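Local structure of branched-chain alpha-ketoacid decarboxylase (Lactococcus lactis, 2VBF) at residues A[483-497]-A[551-565]. The protein probably decarboxylates branched-chain and aromatic alpha-keto acids to aldehydes, using thiamine diphosphate held by a magnesium ion in each subunit. Residues are numbered along the deposited sequence; the frame is centred on the assembly and turned at random.
Sequences TVEREIHGPTQSYND and KEDAPKLLKKMGKLF. With TPP (thiamine diphosphate), chain F.
Helix 483-488 packs against helix 556-565 with their axes 8.3 Å apart and the chain directions 55° from parallel, and the backbones draw nearest at Ile488 and Gly562, whose CA atoms lie 4.6 Å apart. Gly562, with no side chain, lets its backbone come up against Glu487 and Ile488. Lys563 bends round to give NZ to Glu487 O (2.8 Å) in the carbonyl plane, at the C-terminal end of the short helix. Beside it, Ile488 CD1 meets Phe565 CD2 obliquely, while Val484 CG2 rests on Leu558 CD1 at 3.9 Å, the two side chains crossing at about a right angle. The Glu487 side chain, bent at chi2, packs against the methyl of Ala554, OE2 coming closest, and water 2 links OE2 to Lys551 O.

Helix 483-488 follows the magnesium ligands Asn479 and Gly481 in the diphosphate-binding region of this thiamine diphosphate enzyme, and its first turn holds the cofactor: Thr483 N and Val484 N donate to O3B and O1B of the terminal phosphate. The Thr483 hydroxyl OG1, anti to its carbonyl carbon (chi1 -75°), donates to Lys551 O at 2.8 Å, tying the cofactor-binding turn to the segment leading into helix 556-565.

Arg486 extends flat between Lys551 CD, centred 3.7 Å above one guanidinium face, and Asn496 CB on the opposite face. In the guanidinium plane NH1 donates to Pro491 O, and NH2 donates a nearly straight hydrogen bond, part of a salt bridge, to Asp497 OD1 (2.9 Å, 170°), meeting it from above the carboxylate plane. A leucine here would probably cost Pro491 O its donor and Asp497 its close cationic partner. Lys551 NZ pairs chiefly with Asp480 and makes only a long salt bridge to Asp497 OD1 (3.8 Å).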
ATOM      1  N   THR A 483     -18.752 -11.022  -1.540  1.00 12.69           N
ATOM      2  CA  THR A 483     -19.541 -12.252  -1.420  1.00 14.27           C
ATOM      3  C   THR A 483     -18.811 -13.331  -0.631  1.00 14.00           C
ATOM      4  O   THR A 483     -19.412 -13.992   0.200  1.00 14.78           O
ATOM      5  CB  THR A 483     -20.011 -12.756  -2.805  1.00 14.72           C
ATOM      6  OG1 THR A 483     -21.083 -11.918  -3.262  1.00 14.94           O
ATOM      7  CG2 THR A 483     -20.499 -14.208  -2.740  1.00 15.54           C
ATOM      8  N   VAL A 484     -17.514 -13.515  -0.869  1.00 13.90           N
ATOM      9  CA  VAL A 484     -16.759 -14.476  -0.062  1.00 15.73           C
ATOM     10  C   VAL A 484     -16.856 -14.144   1.434  1.00 16.44           C
ATOM     11  O   VAL A 484     -17.024 -15.045   2.256  1.00 17.00           O
ATOM     12  CB  VAL A 484     -15.287 -14.612  -0.499  1.00 17.26           C
ATOM     13  CG1 VAL A 484     -14.629 -13.264  -0.612  1.00 19.68           C
ATOM     14  CG2 VAL A 484     -14.510 -15.539   0.456  1.00 17.18           C
ATOM     15  N   GLU A 485     -16.799 -12.858   1.780  1.00 15.22           N
ATOM     16  CA  GLU A 485     -16.928 -12.451   3.186  1.00 17.32           C
ATOM     17  C   GLU A 485     -18.326 -12.742   3.730  1.00 16.14           C
ATOM     18  O   GLU A 485     -18.473 -13.237   4.862  1.00 17.03           O
ATOM     19  CB  GLU A 485     -16.584 -10.972   3.369  1.00 18.08           C
ATOM     20  CG  GLU A 485     -15.161 -10.574   2.919  1.00 22.25           C
ATOM     21  CD  GLU A 485     -14.057 -11.204   3.748  1.00 25.03           C
ATOM     22  OE1 GLU A 485     -13.460 -10.481   4.579  1.00 27.32           O
ATOM     23  OE2 GLU A 485     -13.770 -12.412   3.559  1.00 28.64           O
ATOM     24  N   ARG A 486     -19.350 -12.467   2.921  1.00 16.91           N
ATOM     25  CA  ARG A 486     -20.741 -12.763   3.299  1.00 16.79           C
ATOM     26  C   ARG A 486     -20.932 -14.248   3.600  1.00 17.78           C
ATOM     27  O   ARG A 486     -21.688 -14.613   4.495  1.00 19.13           O
ATOM     28  CB  ARG A 486     -21.699 -12.362   2.182  1.00 15.93           C
ATOM     29  CG  ARG A 486     -21.754 -10.876   1.866  1.00 16.59           C
ATOM     30  CD  ARG A 486     -22.784 -10.631   0.774  1.00 16.38           C
ATOM     31  NE  ARG A 486     -22.686  -9.317   0.145  1.00 14.89           N
ATOM     32  CZ  ARG A 486     -23.202  -8.202   0.650  1.00 16.12           C
ATOM     33  NH1 ARG A 486     -23.844  -8.227   1.813  1.00 16.24           N
ATOM     34  NH2 ARG A 486     -23.076  -7.059  -0.011  1.00 15.71           N
ATOM     35  N   GLU A 487     -20.236 -15.094   2.847  1.00 18.39           N
ATOM     36  CA  GLU A 487     -20.271 -16.551   3.040  1.00 19.29           C
ATOM     37  C   GLU A 487     -19.600 -17.021   4.328  1.00 19.51           C
ATOM     38  O   GLU A 487     -19.993 -18.049   4.894  1.00 23.16           O
ATOM     39  CB  GLU A 487     -19.610 -17.255   1.846  1.00 19.99           C
ATOM     40  CG  GLU A 487     -20.358 -17.102   0.540  1.00 20.84           C
ATOM     41  CD  GLU A 487     -21.675 -17.872   0.517  1.00 20.93           C
ATOM     42  OE1 GLU A 487     -21.719 -19.002   1.049  1.00 21.31           O
ATOM     43  OE2 GLU A 487     -22.658 -17.349  -0.038  1.00 23.76           O
ATOM     44  N   ILE A 488     -18.579 -16.295   4.781  1.00 18.93           N
ATOM     45  CA  ILE A 488     -17.867 -16.641   6.016  1.00 18.53           C
ATOM     46  C   ILE A 488     -18.633 -16.116   7.228  1.00 18.76           C
ATOM     47  O   ILE A 488     -18.916 -16.871   8.169  1.00 16.62           O
ATOM     48  CB  ILE A 488     -16.412 -16.067   6.019  1.00 19.19           C
ATOM     49  CG1 ILE A 488     -15.604 -16.655   4.852  1.00 19.31           C
ATOM     50  CG2 ILE A 488     -15.704 -16.357   7.335  1.00 18.04           C
ATOM     51  CD1 ILE A 488     -14.225 -16.017   4.639  1.00 19.04           C
ATOM     52  N   HIS A 489     -18.998 -14.836   7.182  1.00 19.05           N
ATOM     53  CA  HIS A 489     -19.606 -14.162   8.333  1.00 19.36           C
ATOM     54  C   HIS A 489     -20.320 -12.860   7.962  1.00 19.16           C
ATOM     55  O   HIS A 489     -19.772 -12.025   7.239  1.00 17.70           O
ATOM     56  CB  HIS A 489     -18.528 -13.841   9.359  1.00 19.90           C
ATOM     57  CG  HIS A 489     -19.069 -13.380  10.672  1.00 20.85           C
ATOM     58  ND1 HIS A 489     -19.443 -14.261  11.661  1.00 22.94           N
ATOM     59  CD2 HIS A 489     -19.300 -12.138  11.161  1.00 21.55           C
ATOM     60  CE1 HIS A 489     -19.890 -13.583  12.704  1.00 23.67           C
ATOM     61  NE2 HIS A 489     -19.812 -12.291  12.428  1.00 23.27           N
ATOM     62  N   GLY A 490     -21.535 -12.677   8.486  1.00 19.07           N
ATOM     63  CA  GLY A 490     -22.268 -11.411   8.338  1.00 18.78           C
ATOM     64  C   GLY A 490     -22.801 -11.136   6.943  1.00 18.54           C
ATOM     65  O   GLY A 490     -22.549 -10.079   6.380  1.00 17.42           O
ATOM     66  N   PRO A 491     -23.571 -12.085   6.380  1.00 18.94           N
ATOM     67  CA  PRO A 491     -24.047 -11.973   5.004  1.00 19.65           C
ATOM     68  C   PRO A 491     -24.824 -10.696   4.703  1.00 17.99           C
ATOM     69  O   PRO A 491     -24.806 -10.239   3.567  1.00 19.33           O
ATOM     70  CB  PRO A 491     -24.962 -13.200   4.837  1.00 19.87           C
ATOM     71  CG  PRO A 491     -25.290 -13.636   6.224  1.00 19.86           C
ATOM     72  CD  PRO A 491     -24.049 -13.322   7.014  1.00 20.39           C
ATOM     73  N   THR A 492     -25.517 -10.135   5.695  1.00 19.19           N
ATOM     74  CA  THR A 492     -26.252  -8.887   5.486  1.00 19.06           C
ATOM     75  C   THR A 492     -25.712  -7.718   6.314  1.00 19.12           C
ATOM     76  O   THR A 492     -26.398  -6.714   6.474  1.00 19.37           O
ATOM     77  CB  THR A 492     -27.774  -9.065   5.777  1.00 21.56           C
ATOM     78  OG1 THR A 492     -27.969  -9.398   7.156  1.00 23.59           O
ATOM     79  CG2 THR A 492     -28.359 -10.165   4.907  1.00 22.70           C
ATOM     80  N   GLN A 493     -24.477  -7.832   6.813  1.00 17.46           N
ATOM     81  CA  GLN A 493     -23.839  -6.754   7.563  1.00 17.59           C
ATOM     82  C   GLN A 493     -23.297  -5.694   6.601  1.00 17.06           C
ATOM     83  O   GLN A 493     -22.752  -6.027   5.543  1.00 15.72           O
ATOM     84  CB  GLN A 493     -22.691  -7.303   8.420  1.00 17.99           C
ATOM     85  CG  GLN A 493     -23.123  -8.102   9.648  1.00 17.56           C
ATOM     86  CD  GLN A 493     -23.715  -7.215  10.732  1.00 21.07           C
ATOM     87  OE1 GLN A 493     -24.783  -6.637  10.556  1.00 23.44           O
ATOM     88  NE2 GLN A 493     -23.028  -7.113  11.858  1.00 20.81           N
ATOM     89  N   SER A 494     -23.425  -4.426   6.981  1.00 16.02           N
ATOM     90  CA  SER A 494     -23.104  -3.304   6.097  1.00 16.46           C
ATOM     91  C   SER A 494     -21.627  -3.239   5.682  1.00 14.83           C
ATOM     92  O   SER A 494     -21.289  -2.649   4.658  1.00 15.07           O
ATOM     93  CB  SER A 494     -23.516  -1.979   6.744  1.00 17.46           C
ATOM     94  OG  SER A 494     -22.797  -1.741   7.935  1.00 19.94           O
ATOM     95  N   TYR A 495     -20.750  -3.833   6.481  1.00 14.36           N
ATOM     96  CA  TYR A 495     -19.332  -3.810   6.155  1.00 13.80           C
ATOM     97  C   TYR A 495     -18.989  -4.675   4.944  1.00 13.52           C
ATOM     98  O   TYR A 495     -17.875  -4.580   4.423  1.00 14.13           O
ATOM     99  CB  TYR A 495     -18.457  -4.176   7.362  1.00 14.06           C
ATOM    100  CG  TYR A 495     -18.778  -5.484   8.043  1.00 13.85           C
ATOM    101  CD1 TYR A 495     -18.497  -6.718   7.443  1.00 13.99           C
ATOM    102  CD2 TYR A 495     -19.343  -5.491   9.308  1.00 14.30           C
ATOM    103  CE1 TYR A 495     -18.788  -7.911   8.078  1.00 13.87           C
ATOM    104  CE2 TYR A 495     -19.612  -6.672   9.962  1.00 14.06           C
ATOM    105  CZ  TYR A 495     -19.347  -7.890   9.348  1.00 14.34           C
ATOM    106  OH  TYR A 495     -19.635  -9.072   9.999  1.00 14.82           O
ATOM    107  N   ASN A 496     -19.917  -5.533   4.505  1.00 13.57           N
ATOM    108  CA  ASN A 496     -19.699  -6.364   3.313  1.00 14.15           C
ATOM    109  C   ASN A 496     -20.197  -5.681   2.047  1.00 14.81           C
ATOM    110  O   ASN A 496     -19.995  -6.173   0.931  1.00 14.52           O
ATOM    111  CB  ASN A 496     -20.300  -7.762   3.511  1.00 15.56           C
ATOM    112  CG  ASN A 496     -19.410  -8.650   4.365  1.00 15.80           C
ATOM    113  OD1 ASN A 496     -18.181  -8.486   4.367  1.00 15.20           O
ATOM    114  ND2 ASN A 496     -20.009  -9.587   5.099  1.00 18.05           N
ATOM    115  N   ASP A 497     -20.830  -4.523   2.237  1.00 13.10           N
ATOM    116  CA  ASP A 497     -21.221  -3.654   1.135  1.00 14.10           C
ATOM    117  C   ASP A 497     -20.065  -2.734   0.733  1.00 12.90           C
ATOM    118  O   ASP A 497     -19.275  -2.310   1.587  1.00 14.08           O
ATOM    119  CB  ASP A 497     -22.427  -2.790   1.526  1.00 15.30           C
ATOM    120  CG  ASP A 497     -23.692  -3.592   1.722  1.00 16.57           C
ATOM    121  OD1 ASP A 497     -23.983  -4.473   0.881  1.00 17.82           O
ATOM    122  OD2 ASP A 497     -24.416  -3.311   2.698  1.00 18.62           O
ATOM    123  N   LYS A 551     -25.438 -11.219  -5.145  1.00 17.87           N
ATOM    124  CA  LYS A 551     -24.556 -11.217  -3.978  1.00 19.57           C
ATOM    125  C   LYS A 551     -24.610 -12.523  -3.177  1.00 18.71           C
ATOM    126  O   LYS A 551     -23.624 -12.912  -2.547  1.00 17.36           O
ATOM    127  CB  LYS A 551     -24.867 -10.019  -3.077  1.00 20.84           C
ATOM    128  CG  LYS A 551     -26.168 -10.061  -2.328  1.00 23.39           C
ATOM    129  CD  LYS A 551     -26.295  -8.862  -1.379  1.00 23.69           C
ATOM    130  CE  LYS A 551     -26.294  -7.552  -2.148  1.00 25.86           C
ATOM    131  NZ  LYS A 551     -26.503  -6.380  -1.277  1.00 28.84           N
ATOM    132  N   GLU A 552     -25.759 -13.202  -3.220  1.00 17.81           N
ATOM    133  CA  GLU A 552     -25.975 -14.450  -2.476  1.00 19.55           C
ATOM    134  C   GLU A 552     -25.404 -15.670  -3.189  1.00 18.14           C
ATOM    135  O   GLU A 552     -25.353 -16.760  -2.616  1.00 21.08           O
ATOM    136  CB  GLU A 552     -27.468 -14.691  -2.249  1.00 19.62           C
ATOM    137  CG  GLU A 552     -28.166 -13.581  -1.477  1.00 22.57           C
ATOM    138  CD  GLU A 552     -28.703 -12.451  -2.346  1.00 23.57           C
ATOM    139  OE1 GLU A 552     -28.524 -12.466  -3.589  1.00 22.71           O
ATOM    140  OE2 GLU A 552     -29.318 -11.536  -1.766  1.00 25.23           O
ATOM    141  N   ASP A 553     -24.985 -15.487  -4.436  1.00 18.16           N
ATOM    142  CA  ASP A 553     -24.521 -16.592  -5.275  1.00 17.88           C
ATOM    143  C   ASP A 553     -23.023 -16.838  -5.084  1.00 17.77           C
ATOM    144  O   ASP A 553     -22.210 -15.933  -5.244  1.00 16.08           O
ATOM    145  CB  ASP A 553     -24.830 -16.264  -6.732  1.00 18.37           C
ATOM    146  CG  ASP A 553     -24.587 -17.428  -7.683  1.00 17.71           C
ATOM    147  OD1 ASP A 553     -24.404 -18.579  -7.240  1.00 20.44           O
ATOM    148  OD2 ASP A 553     -24.575 -17.155  -8.901  1.00 19.04           O
ATOM    149  N   ALA A 554     -22.679 -18.066  -4.732  1.00 18.81           N
ATOM    150  CA  ALA A 554     -21.281 -18.477  -4.587  1.00 18.48           C
ATOM    151  C   ALA A 554     -21.082 -19.845  -5.245  1.00 19.35           C
ATOM    152  O   ALA A 554     -21.979 -20.685  -5.186  1.00 19.67           O
ATOM    153  CB  ALA A 554     -20.916 -18.550  -3.128  1.00 18.96           C
ATOM    154  N   PRO A 555     -19.911 -20.073  -5.860  1.00 19.10           N
ATOM    155  CA  PRO A 555     -19.646 -21.374  -6.469  1.00 19.27           C
ATOM    156  C   PRO A 555     -19.641 -22.471  -5.410  1.00 20.46           C
ATOM    157  O   PRO A 555     -19.318 -22.209  -4.252  1.00 17.06           O
ATOM    158  CB  PRO A 555     -18.260 -21.199  -7.096  1.00 19.99           C
ATOM    159  CG  PRO A 555     -17.636 -20.116  -6.324  1.00 19.19           C
ATOM    160  CD  PRO A 555     -18.749 -19.175  -5.976  1.00 19.01           C
ATOM    161  N   LYS A 556     -20.022 -23.684  -5.803  1.00 20.29           N
ATOM    162  CA  LYS A 556     -20.140 -24.800  -4.855  1.00 22.75           C
ATOM    163  C   LYS A 556     -18.941 -24.938  -3.922  1.00 21.44           C
ATOM    164  O   LYS A 556     -19.114 -25.146  -2.723  1.00 22.80           O
ATOM    165  CB  LYS A 556     -20.386 -26.117  -5.604  1.00 24.79           C
ATOM    166  CG  LYS A 556     -21.793 -26.217  -6.163  1.00 26.51           C
ATOM    167  CD  LYS A 556     -22.075 -27.549  -6.846  1.00 28.22           C
ATOM    168  CE  LYS A 556     -23.551 -27.664  -7.246  1.00 29.97           C
ATOM    169  NZ  LYS A 556     -23.906 -26.815  -8.423  1.00 32.82           N
ATOM    170  N   LEU A 557     -17.729 -24.801  -4.452  1.00 22.07           N
ATOM    171  CA  LEU A 557     -16.528 -24.959  -3.619  1.00 22.30           C
ATOM    172  C   LEU A 557     -16.509 -23.926  -2.487  1.00 21.74           C
ATOM    173  O   LEU A 557     -16.155 -24.261  -1.354  1.00 22.62           O
ATOM    174  CB  LEU A 557     -15.235 -24.866  -4.449  1.00 22.69           C
ATOM    175  CG  LEU A 557     -13.915 -25.106  -3.692  1.00 22.68           C
ATOM    176  CD1 LEU A 557     -13.947 -26.449  -2.974  1.00 24.16           C
ATOM    177  CD2 LEU A 557     -12.709 -25.037  -4.629  1.00 23.33           C
ATOM    178  N   LEU A 558     -16.895 -22.686  -2.791  1.00 21.18           N
ATOM    179  CA  LEU A 558     -16.862 -21.604  -1.800  1.00 22.08           C
ATOM    180  C   LEU A 558     -17.991 -21.741  -0.783  1.00 22.29           C
ATOM    181  O   LEU A 558     -17.828 -21.384   0.385  1.00 21.08           O
ATOM    182  CB  LEU A 558     -16.915 -20.222  -2.470  1.00 22.63           C
ATOM    183  CG  LEU A 558     -16.956 -18.994  -1.552  1.00 23.50           C
ATOM    184  CD1 LEU A 558     -15.830 -19.046  -0.518  1.00 23.78           C
ATOM    185  CD2 LEU A 558     -16.870 -17.720  -2.366  1.00 21.42           C
ATOM    186  N   LYS A 559     -19.135 -22.258  -1.214  1.00 22.53           N
ATOM    187  CA  LYS A 559     -20.224 -22.518  -0.279  1.00 24.32           C
ATOM    188  C   LYS A 559     -19.732 -23.423   0.848  1.00 24.36           C
ATOM    189  O   LYS A 559     -20.105 -23.237   2.005  1.00 24.72           O
ATOM    190  CB  LYS A 559     -21.426 -23.144  -0.992  1.00 25.49           C
ATOM    191  CG  LYS A 559     -22.162 -22.169  -1.900  1.00 27.42           C
ATOM    192  CD  LYS A 559     -23.462 -22.751  -2.430  1.00 29.07           C
ATOM    193  CE  LYS A 559     -24.565 -22.807  -1.366  1.00 31.95           C
ATOM    194  NZ  LYS A 559     -24.871 -21.468  -0.775  1.00 33.00           N
ATOM    195  N   LYS A 560     -18.872 -24.381   0.510  1.00 23.62           N
ATOM    196  CA  LYS A 560     -18.317 -25.307   1.497  1.00 24.02           C
ATOM    197  C   LYS A 560     -17.167 -24.673   2.275  1.00 23.28           C
ATOM    198  O   LYS A 560     -17.108 -24.760   3.495  1.00 21.02           O
ATOM    199  CB  LYS A 560     -17.852 -26.590   0.816  1.00 25.07           C
ATOM    200  CG  LYS A 560     -18.966 -27.331   0.080  1.00 26.51           C
ATOM    201  CD  LYS A 560     -18.434 -28.544  -0.657  1.00 28.22           C
ATOM    202  CE  LYS A 560     -19.542 -29.275  -1.409  1.00 30.47           C
ATOM    203  NZ  LYS A 560     -20.587 -29.813  -0.472  1.00 33.51           N
ATOM    204  N   MET A 561     -16.265 -24.015   1.556  1.00 21.95           N
ATOM    205  CA  MET A 561     -15.063 -23.449   2.175  1.00 22.75           C
ATOM    206  C   MET A 561     -15.354 -22.261   3.101  1.00 22.88           C
ATOM    207  O   MET A 561     -14.630 -22.029   4.092  1.00 21.46           O
ATOM    208  CB  MET A 561     -14.080 -23.038   1.081  1.00 23.24           C
ATOM    209  CG  MET A 561     -12.695 -22.822   1.582  1.00 25.72           C
ATOM    210  SD  MET A 561     -11.906 -24.327   2.178  1.00 27.34           S
ATOM    211  CE  MET A 561     -10.689 -23.593   3.284  1.00 26.50           C
ATOM    212  N   GLY A 562     -16.391 -21.495   2.770  1.00 22.66           N
ATOM    213  CA  GLY A 562     -16.820 -20.362   3.594  1.00 22.78           C
ATOM    214  C   GLY A 562     -17.110 -20.802   5.019  1.00 22.99           C
ATOM    215  O   GLY A 562     -16.710 -20.138   5.980  1.00 22.36           O
ATOM    216  N   LYS A 563     -17.797 -21.938   5.145  1.00 22.51           N
ATOM    217  CA  LYS A 563     -18.178 -22.460   6.451  1.00 22.83           C
ATOM    218  C   LYS A 563     -16.964 -23.019   7.204  1.00 21.86           C
ATOM    219  O   LYS A 563     -16.907 -22.963   8.432  1.00 22.13           O
ATOM    220  CB  LYS A 563     -19.285 -23.511   6.286  1.00 24.86           C
ATOM    221  CG  LYS A 563     -20.568 -22.956   5.633  1.00 26.19           C
ATOM    222  CD  LYS A 563     -21.230 -21.892   6.511  1.00 28.63           C
ATOM    223  CE  LYS A 563     -22.426 -21.204   5.847  1.00 29.02           C
ATOM    224  NZ  LYS A 563     -22.077 -19.882   5.229  1.00 29.36           N
ATOM    225  N   LEU A 564     -15.977 -23.522   6.464  1.00 21.79           N
ATOM    226  CA  LEU A 564     -14.760 -24.043   7.072  1.00 20.82           C
ATOM    227  C   LEU A 564     -13.859 -22.912   7.561  1.00 20.77           C
ATOM    228  O   LEU A 564     -13.228 -23.049   8.614  1.00 20.11           O
ATOM    229  CB  LEU A 564     -14.015 -24.960   6.101  1.00 19.66           C
ATOM    230  CG  LEU A 564     -14.812 -26.198   5.667  1.00 20.12           C
ATOM    231  CD1 LEU A 564     -14.028 -27.038   4.659  1.00 20.47           C
ATOM    232  CD2 LEU A 564     -15.192 -27.029   6.890  1.00 21.18           C
ATOM    233  N   PHE A 565     -13.786 -21.809   6.806  1.00 19.74           N
ATOM    234  CA  PHE A 565     -13.105 -20.608   7.295  1.00 19.52           C
ATOM    235  C   PHE A 565     -13.773 -20.097   8.581  1.00 19.28           C
ATOM    236  O   PHE A 565     -13.090 -19.740   9.544  1.00 17.82           O
ATOM    237  CB  PHE A 565     -13.120 -19.480   6.258  1.00 20.38           C
ATOM    238  CG  PHE A 565     -12.132 -19.649   5.117  1.00 19.88           C
ATOM    239  CD1 PHE A 565     -10.775 -19.856   5.357  1.00 20.71           C
ATOM    240  CD2 PHE A 565     -12.558 -19.505   3.801  1.00 20.53           C
ATOM    241  CE1 PHE A 565      -9.869 -19.985   4.295  1.00 19.82           C
ATOM    242  CE2 PHE A 565     -11.660 -19.617   2.740  1.00 20.52           C
ATOM    243  CZ  PHE A 565     -10.309 -19.862   2.996  1.00 20.29           C
TER
HETATM  244  N1' TPP F1551      -7.661  -6.926   2.470  1.00 11.52           N
HETATM  245  C2' TPP F1551      -6.662  -7.493   1.723  1.00 12.26           C
HETATM  246  CM2 TPP F1551      -5.528  -6.629   1.246  1.00 11.19           C
HETATM  247  N3' TPP F1551      -6.713  -8.836   1.440  1.00 11.29           N
HETATM  248  C4' TPP F1551      -7.751  -9.619   1.899  1.00 11.75           C
HETATM  249  N4' TPP F1551      -7.747 -10.901   1.617  1.00 10.13           N
HETATM  250  C5' TPP F1551      -8.789  -9.044   2.640  1.00 12.35           C
HETATM  251  C6' TPP F1551      -8.736  -7.686   2.929  1.00 12.21           C
HETATM  252  C7' TPP F1551      -9.959  -9.865   3.130  1.00 13.32           C
HETATM  253  N3  TPP F1551     -10.805 -10.334   2.036  1.00 13.38           N
HETATM  254  C2  TPP F1551     -10.750 -11.574   1.425  1.00 16.74           C
HETATM  255  S1  TPP F1551     -11.817 -11.832   0.238  1.00 15.66           S
HETATM  256  C5  TPP F1551     -12.441 -10.356   0.484  1.00 14.15           C
HETATM  257  C4  TPP F1551     -11.822  -9.616   1.492  1.00 14.36           C
HETATM  258  CM4 TPP F1551     -12.214  -8.227   1.916  1.00 13.96           C
HETATM  259  C6  TPP F1551     -13.624  -9.939  -0.367  1.00 13.99           C
HETATM  260  C7  TPP F1551     -13.354  -9.919  -1.865  1.00 13.21           C
HETATM  261  O7  TPP F1551     -14.548  -9.485  -2.469  1.00 13.65           O
HETATM  262  PA  TPP F1551     -14.741  -9.485  -4.053  1.00 12.75           P
HETATM  263  O1A TPP F1551     -13.465  -9.089  -4.762  1.00 13.29           O
HETATM  264  O2A TPP F1551     -15.891  -8.550  -4.376  1.00 11.02           O
HETATM  265  O3A TPP F1551     -15.008 -11.047  -4.375  1.00 11.54           O
HETATM  266  PB  TPP F1551     -16.428 -11.835  -4.392  1.00 13.16           P
HETATM  267  O1B TPP F1551     -16.306 -12.925  -3.365  1.00 13.07           O
HETATM  268  O2B TPP F1551     -16.532 -12.433  -5.766  1.00 12.24           O
HETATM  269  O3B TPP F1551     -17.564 -10.889  -4.113  1.00 12.75           O
HETATM  270  O   HOH W   1     -22.970 -16.812   5.438  1.00 31.31           O
HETATM  271  O   HOH W   2     -23.110 -14.605  -0.280  1.00 19.98           O
HETATM  272  O   HOH W   3     -20.377 -20.565   2.972  1.00 39.00           O
HETATM  273  O   HOH W   4     -25.785 -17.612   0.160  1.00 42.93           O